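Long-range contact in GTPase activator-like protein (Chaetomium thermophilum, PDB 6SSH), which probably stimulates GTP hydrolysis by a small GTPase, this chain being the Rap/ran-GAP-type GAP domain of a TSC2 protein: residues A[125-138]-A[153-166]. Residues are numbered along the deposited sequence; the frame is centred on the assembly and turned at random.
Sequences NYVYIVITPTPRVP and QRFVMVQVMSQPGF
Met157 lays its sulfur over the guanidinium of Arg136, SD standing 3.5 Å above the plane at its centre. The two meet near the loop end of a long-looped antiparallel beta hairpin, strands 127-134 and 155-162, in the mixed sheet of the Rap/ran-GAP domain. The bend at chi2 (-52°) brings SD out to the arginine, whose own chain is bent at chi3 (-26°) and touches Ile177 of the next strand. Next to the weak bond from Thr134 N to Phe155 O, a water donates to Thr134 O and Arg136 O and accepts from Phe155 N. Nearby Pro138 presses CD against one face of the Phe155 ring, 3.5 Å from its centroid, a CH-pi contact. In the middle, paired backbone bonds join Tyr128 to Met161, Val130 to Gln159 and Thr132 to Met157. Ile129 and Val158 lie side by side on the face where Leu183 of helix 183-201 meets Val158. At the other end Val127 puts CG2 3.3 Å from Phe166 CE1, over the ring face but offset toward its rim; Trp201 meets the same ring edge-to-face. Gln163, bent at chi2 (-74°), turns its amide toward Asn125, where NE2 donates to Asn125 O at 2.9 Å, the acceptor close to the amide plane.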
# COMPACT_ATOMS: atom_id res chain seq x y z
N ASN A 125 -12.75 2.20 1.90
CA ASN A 125 -11.80 1.52 1.03
C ASN A 125 -12.49 1.19 -0.27
O ASN A 125 -13.37 0.35 -0.32
CB ASN A 125 -11.25 0.26 1.62
CG ASN A 125 -10.18 0.47 2.73
OD1 ASN A 125 -9.59 -0.53 3.14
ND2 ASN A 125 -9.90 1.67 3.13
N TYR A 126 -12.14 1.89 -1.33
CA TYR A 126 -12.78 1.70 -2.61
C TYR A 126 -11.98 0.79 -3.52
O TYR A 126 -12.62 0.09 -4.31
CB TYR A 126 -12.89 3.04 -3.34
CG TYR A 126 -13.72 4.08 -2.62
CD1 TYR A 126 -14.66 3.75 -1.67
CD2 TYR A 126 -13.58 5.42 -2.97
CE1 TYR A 126 -15.41 4.75 -1.04
CE2 TYR A 126 -14.30 6.42 -2.32
CZ TYR A 126 -15.21 6.08 -1.38
OH TYR A 126 -15.95 7.09 -0.77
N VAL A 127 -10.66 0.80 -3.46
CA VAL A 127 -9.78 0.10 -4.40
C VAL A 127 -8.63 -0.53 -3.67
O VAL A 127 -7.99 0.16 -2.83
CB VAL A 127 -9.16 1.12 -5.43
CG1 VAL A 127 -8.22 0.39 -6.43
CG2 VAL A 127 -10.27 1.86 -6.21
N TYR A 128 -8.32 -1.78 -4.00
CA TYR A 128 -7.10 -2.46 -3.60
C TYR A 128 -6.30 -2.79 -4.87
O TYR A 128 -6.84 -3.35 -5.85
CB TYR A 128 -7.37 -3.75 -2.82
CG TYR A 128 -8.10 -3.51 -1.52
CD1 TYR A 128 -9.44 -3.83 -1.41
CD2 TYR A 128 -7.45 -2.88 -0.45
CE1 TYR A 128 -10.13 -3.63 -0.26
CE2 TYR A 128 -8.15 -2.65 0.72
CZ TYR A 128 -9.47 -3.00 0.78
OH TYR A 128 -10.24 -2.78 1.95
N ILE A 129 -5.04 -2.44 -4.88
CA ILE A 129 -4.07 -2.79 -5.92
C ILE A 129 -3.28 -3.94 -5.38
O ILE A 129 -2.48 -3.75 -4.44
CB ILE A 129 -3.18 -1.64 -6.31
CG1 ILE A 129 -4.00 -0.50 -6.89
CG2 ILE A 129 -2.10 -2.08 -7.31
CD1 ILE A 129 -3.34 0.80 -6.88
N VAL A 130 -3.56 -5.17 -5.81
CA VAL A 130 -3.04 -6.38 -5.18
C VAL A 130 -1.85 -6.92 -5.96
O VAL A 130 -1.98 -7.21 -7.17
CB VAL A 130 -4.10 -7.43 -5.03
CG1 VAL A 130 -3.55 -8.58 -4.29
CG2 VAL A 130 -5.35 -6.88 -4.36
N ILE A 131 -0.70 -7.05 -5.34
CA ILE A 131 0.57 -7.54 -5.90
C ILE A 131 0.76 -8.93 -5.37
O ILE A 131 0.83 -9.11 -4.16
CB ILE A 131 1.76 -6.67 -5.48
CG1 ILE A 131 1.59 -5.25 -5.98
CG2 ILE A 131 3.08 -7.30 -5.95
CD1 ILE A 131 2.49 -4.20 -5.31
N THR A 132 0.87 -9.94 -6.21
CA THR A 132 1.08 -11.31 -5.77
C THR A 132 2.28 -11.87 -6.50
O THR A 132 2.19 -12.07 -7.73
CB THR A 132 -0.14 -12.17 -6.08
OG1 THR A 132 -1.32 -11.54 -5.55
CG2 THR A 132 -0.04 -13.52 -5.45
N PRO A 133 3.38 -12.17 -5.83
CA PRO A 133 4.54 -12.78 -6.49
C PRO A 133 4.14 -14.08 -7.20
O PRO A 133 3.30 -14.85 -6.77
CB PRO A 133 5.49 -13.06 -5.37
CG PRO A 133 5.17 -11.92 -4.37
CD PRO A 133 3.68 -11.82 -4.41
N THR A 134 4.77 -14.32 -8.36
CA THR A 134 4.56 -15.52 -9.16
C THR A 134 5.89 -16.05 -9.62
O THR A 134 6.79 -15.26 -9.93
CB THR A 134 3.66 -15.23 -10.32
OG1 THR A 134 3.48 -16.43 -11.08
CG2 THR A 134 4.29 -14.21 -11.25
N PRO A 135 6.00 -17.38 -9.75
CA PRO A 135 7.19 -17.95 -10.41
C PRO A 135 7.18 -17.80 -11.94
O PRO A 135 8.22 -18.03 -12.57
CB PRO A 135 7.09 -19.44 -10.02
CG PRO A 135 5.59 -19.67 -9.99
CD PRO A 135 5.02 -18.42 -9.36
N ARG A 136 6.03 -17.46 -12.50
CA ARG A 136 5.90 -17.38 -13.95
C ARG A 136 6.84 -16.31 -14.54
O ARG A 136 7.06 -15.24 -13.96
CB ARG A 136 4.44 -17.00 -14.25
CG ARG A 136 3.82 -17.12 -15.63
CD ARG A 136 2.40 -16.45 -15.53
NE ARG A 136 1.83 -16.48 -14.16
CZ ARG A 136 0.57 -16.18 -13.86
NH1 ARG A 136 -0.28 -15.82 -14.82
NH2 ARG A 136 0.16 -16.27 -12.60
N VAL A 137 7.31 -16.63 -15.75
CA VAL A 137 8.01 -15.67 -16.59
C VAL A 137 7.20 -15.65 -17.90
O VAL A 137 6.81 -16.69 -18.40
CB VAL A 137 9.43 -16.16 -16.83
CG1 VAL A 137 10.15 -15.30 -17.93
CG2 VAL A 137 10.18 -16.14 -15.50
N PRO A 138 6.90 -14.45 -18.44
CA PRO A 138 6.16 -14.40 -19.72
C PRO A 138 6.81 -15.28 -20.74
O PRO A 138 8.02 -15.29 -20.93
CB PRO A 138 6.23 -12.90 -20.09
CG PRO A 138 6.54 -12.19 -18.89
CD PRO A 138 7.29 -13.11 -17.96
N GLN A 153 13.89 -10.18 -14.56
CA GLN A 153 13.71 -11.61 -14.76
C GLN A 153 12.77 -12.23 -13.73
O GLN A 153 12.48 -13.44 -13.82
CB GLN A 153 15.07 -12.31 -14.66
CG GLN A 153 16.08 -11.94 -15.75
CD GLN A 153 17.38 -12.76 -15.66
OE1 GLN A 153 17.55 -13.59 -14.76
NE2 GLN A 153 18.30 -12.50 -16.59
N ARG A 154 12.27 -11.43 -12.79
CA ARG A 154 11.35 -11.91 -11.76
C ARG A 154 10.09 -11.09 -11.79
O ARG A 154 10.16 -9.89 -11.96
CB ARG A 154 12.05 -11.89 -10.42
CG ARG A 154 13.27 -12.81 -10.54
CD ARG A 154 13.77 -13.29 -9.22
NE ARG A 154 14.24 -12.16 -8.47
CZ ARG A 154 13.73 -11.75 -7.32
NH1 ARG A 154 12.78 -12.45 -6.70
NH2 ARG A 154 14.25 -10.69 -6.75
N PHE A 155 8.93 -11.72 -11.56
CA PHE A 155 7.65 -11.11 -11.87
C PHE A 155 6.66 -11.23 -10.75
O PHE A 155 6.80 -12.13 -9.87
CB PHE A 155 7.08 -11.71 -13.16
CG PHE A 155 7.95 -11.47 -14.36
CD1 PHE A 155 9.04 -12.27 -14.63
CD2 PHE A 155 7.65 -10.40 -15.22
CE1 PHE A 155 9.89 -12.01 -15.71
CE2 PHE A 155 8.48 -10.14 -16.31
CZ PHE A 155 9.59 -10.93 -16.55
N VAL A 156 5.66 -10.36 -10.80
CA VAL A 156 4.49 -10.45 -9.92
C VAL A 156 3.24 -10.31 -10.79
O VAL A 156 3.28 -9.87 -11.93
CB VAL A 156 4.47 -9.35 -8.85
CG1 VAL A 156 5.73 -9.42 -7.98
CG2 VAL A 156 4.35 -7.99 -9.47
N MET A 157 2.10 -10.73 -10.25
CA MET A 157 0.80 -10.43 -10.77
C MET A 157 0.25 -9.22 -10.10
O MET A 157 0.40 -9.08 -8.88
CB MET A 157 -0.12 -11.62 -10.58
CG MET A 157 0.39 -12.90 -11.25
SD MET A 157 0.85 -12.78 -13.00
CE MET A 157 -0.71 -12.21 -13.62
N VAL A 158 -0.37 -8.33 -10.85
CA VAL A 158 -1.01 -7.14 -10.32
C VAL A 158 -2.46 -7.15 -10.72
O VAL A 158 -2.75 -7.33 -11.92
CB VAL A 158 -0.36 -5.80 -10.83
CG1 VAL A 158 -1.10 -4.63 -10.21
CG2 VAL A 158 1.10 -5.76 -10.49
N GLN A 159 -3.37 -7.05 -9.77
CA GLN A 159 -4.81 -7.07 -9.99
C GLN A 159 -5.47 -5.95 -9.22
O GLN A 159 -5.13 -5.67 -8.05
CB GLN A 159 -5.37 -8.40 -9.52
CG GLN A 159 -6.89 -8.58 -9.69
CD GLN A 159 -7.38 -10.00 -9.32
OE1 GLN A 159 -6.58 -10.91 -9.10
NE2 GLN A 159 -8.69 -10.17 -9.25
N VAL A 160 -6.40 -5.26 -9.83
CA VAL A 160 -7.13 -4.21 -9.14
C VAL A 160 -8.45 -4.82 -8.71
O VAL A 160 -9.15 -5.49 -9.54
CB VAL A 160 -7.30 -2.97 -10.00
CG1 VAL A 160 -8.18 -1.88 -9.34
CG2 VAL A 160 -6.00 -2.42 -10.41
N MET A 161 -8.83 -4.62 -7.45
CA MET A 161 -10.10 -5.09 -6.90
C MET A 161 -10.82 -3.89 -6.35
O MET A 161 -10.24 -3.17 -5.56
CB MET A 161 -9.90 -6.12 -5.81
CG MET A 161 -9.28 -7.38 -6.29
SD MET A 161 -9.06 -8.58 -4.98
CE MET A 161 -10.66 -8.68 -4.22
N SER A 162 -12.03 -3.61 -6.79
CA SER A 162 -12.72 -2.40 -6.33
C SER A 162 -14.16 -2.67 -6.00
O SER A 162 -14.74 -3.71 -6.38
CB SER A 162 -12.64 -1.31 -7.39
OG SER A 162 -13.28 -1.72 -8.59
N GLN A 163 -14.77 -1.72 -5.29
CA GLN A 163 -16.20 -1.84 -4.98
C GLN A 163 -17.04 -2.03 -6.24
O GLN A 163 -16.68 -1.58 -7.33
CB GLN A 163 -16.67 -0.56 -4.32
CG GLN A 163 -16.03 -0.25 -3.03
CD GLN A 163 -16.52 -1.11 -1.95
OE1 GLN A 163 -17.48 -1.85 -2.12
NE2 GLN A 163 -15.88 -1.00 -0.79
N PRO A 164 -18.23 -2.64 -6.12
CA PRO A 164 -19.10 -2.72 -7.30
C PRO A 164 -19.50 -1.34 -7.82
O PRO A 164 -19.79 -0.48 -7.00
CB PRO A 164 -20.34 -3.44 -6.77
CG PRO A 164 -19.86 -4.17 -5.54
CD PRO A 164 -18.75 -3.36 -4.96
N GLY A 165 -19.40 -1.15 -9.12
CA GLY A 165 -19.74 0.12 -9.74
C GLY A 165 -18.54 1.08 -9.78
O GLY A 165 -18.65 2.14 -10.43
N PHE A 166 -17.40 0.72 -9.19
CA PHE A 166 -16.24 1.60 -9.20
C PHE A 166 -15.62 1.53 -10.59
O PHE A 166 -15.54 0.46 -11.19
CB PHE A 166 -15.22 1.20 -8.12
CG PHE A 166 -14.19 2.26 -7.90
CD1 PHE A 166 -13.05 2.26 -8.64
CD2 PHE A 166 -14.42 3.28 -7.01
CE1 PHE A 166 -12.11 3.29 -8.52
CE2 PHE A 166 -13.49 4.29 -6.86
CZ PHE A 166 -12.35 4.29 -7.56
O HOH W 1 8.66 -14.62 -11.74